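Side-chain contact in toxin FitB (Neisseria gonorrhoeae, PDB 2H1C), which is the toxin of a type II toxin-antitoxin system, a PIN-domain protein expected to act as a magnesium-dependent ribonuclease and held by the antitoxin FitA in a promoter-binding complex: residues T6-E11 with E19-W24. Sequence-based numbering, arbitrary orientation.
Sequences TNVISE and ERVVAW
The carbonyl oxygen Thr6 O is gripped twice by Ser10, the residue just before Glu11, whose side chain meets Val21. Ser10 N reaches Thr6 O at 3.0 Å, and Ser10 OG comes in at 2.6 Å from the opposite face of the carbonyl plane, tilted 35° out of it. These two bonds tie down the short helical turn that offers Val8 and Glu11 to helix 19-27. Across the gap everything is carbon against carbon. Glu11 puts CG anti to its own N (chi1 179°), which lays the start of the chain against Val21; CG stands 4.2 Å from Val21 CB, and the two side chains cross at about a right angle. A bend at chi2 (70°) then turns the carboxylate to partners outside both segments: Asn18 N bonds to OE1 while Asn18 OD1 takes the N-H of Val21, linking the acid to the start of the second helix, and Arg14 makes a salt bridge to OE2. Val8 CG1 reaches two side chains of the helix, 4.4 Å from Val21 CG1 and 4.3 Å from Trp24 CZ3, and approaches the indole obliquely. Trp137 covers Glu11 and Val21, while Trp24 continues onto Ile2 and Leu4 of strand 2-4. The contact thus packs helix 19-27 of the PIN domain against the turn just after Asp5, a predicted magnesium ligand. With no hydrogen bond between the segments, their direct attachment rests on loose apolar packing, and the buried acid is probably kept charged by Arg14 and the Asn18 amide.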
ATOM      1  N   THR A   6     -11.412   2.319   6.193  1.00 10.51           N
ATOM      2  CA  THR A   6     -11.095   3.190   7.318  1.00 12.40           C
ATOM      3  C   THR A   6     -12.235   4.068   7.834  1.00 13.17           C
ATOM      4  O   THR A   6     -12.393   4.236   9.043  1.00 15.99           O
ATOM      5  CB  THR A   6      -9.917   4.108   6.961  1.00 16.65           C
ATOM      6  OG1 THR A   6      -8.817   3.300   6.538  1.00 19.45           O
ATOM      7  CG2 THR A   6      -9.502   4.946   8.150  1.00 16.63           C
ATOM      8  N   ASN A   7     -13.029   4.628   6.927  1.00 13.20           N
ATOM      9  CA  ASN A   7     -14.094   5.527   7.355  1.00 14.77           C
ATOM     10  C   ASN A   7     -15.214   4.845   8.131  1.00 16.42           C
ATOM     11  O   ASN A   7     -15.952   5.509   8.857  1.00 16.28           O
ATOM     12  CB  ASN A   7     -14.659   6.286   6.148  1.00 16.04           C
ATOM     13  CG  ASN A   7     -15.263   5.359   5.105  1.00 20.19           C
ATOM     14  OD1 ASN A   7     -16.252   4.671   5.361  1.00 22.18           O
ATOM     15  ND2 ASN A   7     -14.665   5.338   3.922  1.00 28.22           N
ATOM     16  N   VAL A   8     -15.330   3.529   7.998  1.00 14.61           N
ATOM     17  CA  VAL A   8     -16.370   2.794   8.711  1.00 13.10           C
ATOM     18  C   VAL A   8     -15.887   2.403  10.107  1.00 12.28           C
ATOM     19  O   VAL A   8     -16.565   2.666  11.095  1.00 13.34           O
ATOM     20  CB  VAL A   8     -16.802   1.548   7.901  1.00 13.99           C
ATOM     21  CG1 VAL A   8     -17.742   0.675   8.725  1.00 16.36           C
ATOM     22  CG2 VAL A   8     -17.497   1.998   6.623  1.00 17.19           C
ATOM     23  N   ILE A   9     -14.703   1.813  10.211  1.00 14.08           N
ATOM     24  CA  ILE A   9     -14.224   1.432  11.525  1.00 14.50           C
ATOM     25  C   ILE A   9     -13.965   2.672  12.390  1.00 15.20           C
ATOM     26  O   ILE A   9     -14.057   2.602  13.610  1.00 15.43           O
ATOM     27  CB  ILE A   9     -12.954   0.519  11.429  1.00 19.88           C
ATOM     28  CG1 ILE A   9     -12.547   0.053  12.835  1.00 20.37           C
ATOM     29  CG2 ILE A   9     -11.826   1.248  10.720  1.00 19.78           C
ATOM     30  CD1 ILE A   9     -11.392  -0.914  12.852  1.00 25.55           C
ATOM     31  N   SER A  10     -13.692   3.815  11.758  1.00 14.07           N
ATOM     32  CA  SER A  10     -13.436   5.062  12.492  1.00 16.87           C
ATOM     33  C   SER A  10     -14.705   5.788  12.961  1.00 16.07           C
ATOM     34  O   SER A  10     -14.659   6.589  13.890  1.00 17.05           O
ATOM     35  CB  SER A  10     -12.634   6.042  11.623  1.00 19.20           C
ATOM     36  OG  SER A  10     -11.419   5.468  11.173  1.00 27.35           O
ATOM     37  N   GLU A  11     -15.836   5.515  12.328  1.00 14.40           N
ATOM     38  CA  GLU A  11     -17.064   6.223  12.698  1.00 16.36           C
ATOM     39  C   GLU A  11     -17.481   6.107  14.171  1.00 17.51           C
ATOM     40  O   GLU A  11     -17.798   7.119  14.802  1.00 18.10           O
ATOM     41  CB  GLU A  11     -18.225   5.809  11.789  1.00 14.80           C
ATOM     42  CG  GLU A  11     -19.575   6.496  12.115  1.00 17.88           C
ATOM     43  CD  GLU A  11     -19.599   7.975  11.780  1.00 21.29           C
ATOM     44  OE1 GLU A  11     -20.527   8.681  12.252  1.00 16.19           O
ATOM     45  OE2 GLU A  11     -18.704   8.445  11.034  1.00 19.56           O
ATOM     46  N   GLU A  19     -25.573   6.414  14.485  1.00 20.30           N
ATOM     47  CA  GLU A  19     -26.154   5.236  15.115  1.00 21.52           C
ATOM     48  C   GLU A  19     -26.425   4.094  14.143  1.00 17.50           C
ATOM     49  O   GLU A  19     -26.334   2.927  14.517  1.00 16.00           O
ATOM     50  CB  GLU A  19     -27.465   5.617  15.814  1.00 25.55           C
ATOM     51  CG  GLU A  19     -27.501   7.036  16.398  1.00 36.78           C
ATOM     52  CD  GLU A  19     -27.583   8.142  15.336  1.00 37.23           C
ATOM     53  OE1 GLU A  19     -28.548   8.155  14.539  1.00 44.99           O
ATOM     54  OE2 GLU A  19     -26.684   9.004  15.310  1.00 38.53           O
ATOM     55  N   ARG A  20     -26.785   4.427  12.904  1.00 15.69           N
ATOM     56  CA  ARG A  20     -27.064   3.406  11.898  1.00 13.93           C
ATOM     57  C   ARG A  20     -25.815   2.583  11.579  1.00 15.45           C
ATOM     58  O   ARG A  20     -25.892   1.368  11.372  1.00 13.40           O
ATOM     59  CB  ARG A  20     -27.598   4.062  10.623  1.00 15.46           C
ATOM     60  CG  ARG A  20     -27.840   3.096   9.474  1.00 17.25           C
ATOM     61  CD  ARG A  20     -28.484   3.820   8.292  1.00 18.40           C
ATOM     62  NE  ARG A  20     -29.909   4.076   8.517  1.00 22.59           N
ATOM     63  CZ  ARG A  20     -30.691   4.746   7.676  1.00 26.74           C
ATOM     64  NH1 ARG A  20     -30.187   5.244   6.550  1.00 21.09           N
ATOM     65  NH2 ARG A  20     -31.989   4.887   7.944  1.00 23.57           N
ATOM     66  N   VAL A  21     -24.669   3.251  11.539  1.00 13.35           N
ATOM     67  CA  VAL A  21     -23.418   2.574  11.240  1.00 14.19           C
ATOM     68  C   VAL A  21     -23.014   1.697  12.413  1.00 12.94           C
ATOM     69  O   VAL A  21     -22.578   0.562  12.232  1.00 13.86           O
ATOM     70  CB  VAL A  21     -22.292   3.582  10.949  1.00 17.31           C
ATOM     71  CG1 VAL A  21     -20.986   2.843  10.711  1.00 15.35           C
ATOM     72  CG2 VAL A  21     -22.658   4.430   9.751  1.00 15.97           C
ATOM     73  N   VAL A  22     -23.153   2.224  13.619  1.00 14.05           N
ATOM     74  CA  VAL A  22     -22.806   1.453  14.802  1.00 12.85           C
ATOM     75  C   VAL A  22     -23.676   0.191  14.852  1.00 14.20           C
ATOM     76  O   VAL A  22     -23.154  -0.904  15.039  1.00 16.24           O
ATOM     77  CB  VAL A  22     -22.993   2.282  16.070  1.00 11.38           C
ATOM     78  CG1 VAL A  22     -22.705   1.428  17.305  1.00 17.88           C
ATOM     79  CG2 VAL A  22     -22.027   3.482  16.023  1.00 11.49           C
ATOM     80  N   ALA A  23     -24.992   0.341  14.673  1.00 13.88           N
ATOM     81  CA  ALA A  23     -25.895  -0.817  14.685  1.00 15.33           C
ATOM     82  C   ALA A  23     -25.526  -1.857  13.624  1.00 15.03           C
ATOM     83  O   ALA A  23     -25.583  -3.083  13.874  1.00 13.14           O
ATOM     84  CB  ALA A  23     -27.358  -0.369  14.486  1.00 14.22           C
ATOM     85  N   TRP A  24     -25.183  -1.391  12.424  1.00 13.86           N
ATOM     86  CA  TRP A  24     -24.804  -2.322  11.366  1.00 13.65           C
ATOM     87  C   TRP A  24     -23.561  -3.102  11.781  1.00 12.41           C
ATOM     88  O   TRP A  24     -23.478  -4.315  11.579  1.00 12.06           O
ATOM     89  CB  TRP A  24     -24.496  -1.589  10.058  1.00 11.94           C
ATOM     90  CG  TRP A  24     -24.073  -2.538   8.979  1.00 14.98           C
ATOM     91  CD1 TRP A  24     -24.863  -3.418   8.290  1.00 12.76           C
ATOM     92  CD2 TRP A  24     -22.734  -2.751   8.512  1.00 14.24           C
ATOM     93  NE1 TRP A  24     -24.093  -4.170   7.421  1.00 16.90           N
ATOM     94  CE2 TRP A  24     -22.788  -3.773   7.535  1.00 16.39           C
ATOM     95  CE3 TRP A  24     -21.495  -2.174   8.827  1.00 16.93           C
ATOM     96  CZ2 TRP A  24     -21.644  -4.227   6.866  1.00 19.40           C
ATOM     97  CZ3 TRP A  24     -20.361  -2.628   8.165  1.00 14.22           C
ATOM     98  CH2 TRP A  24     -20.446  -3.643   7.194  1.00 14.05           C
TER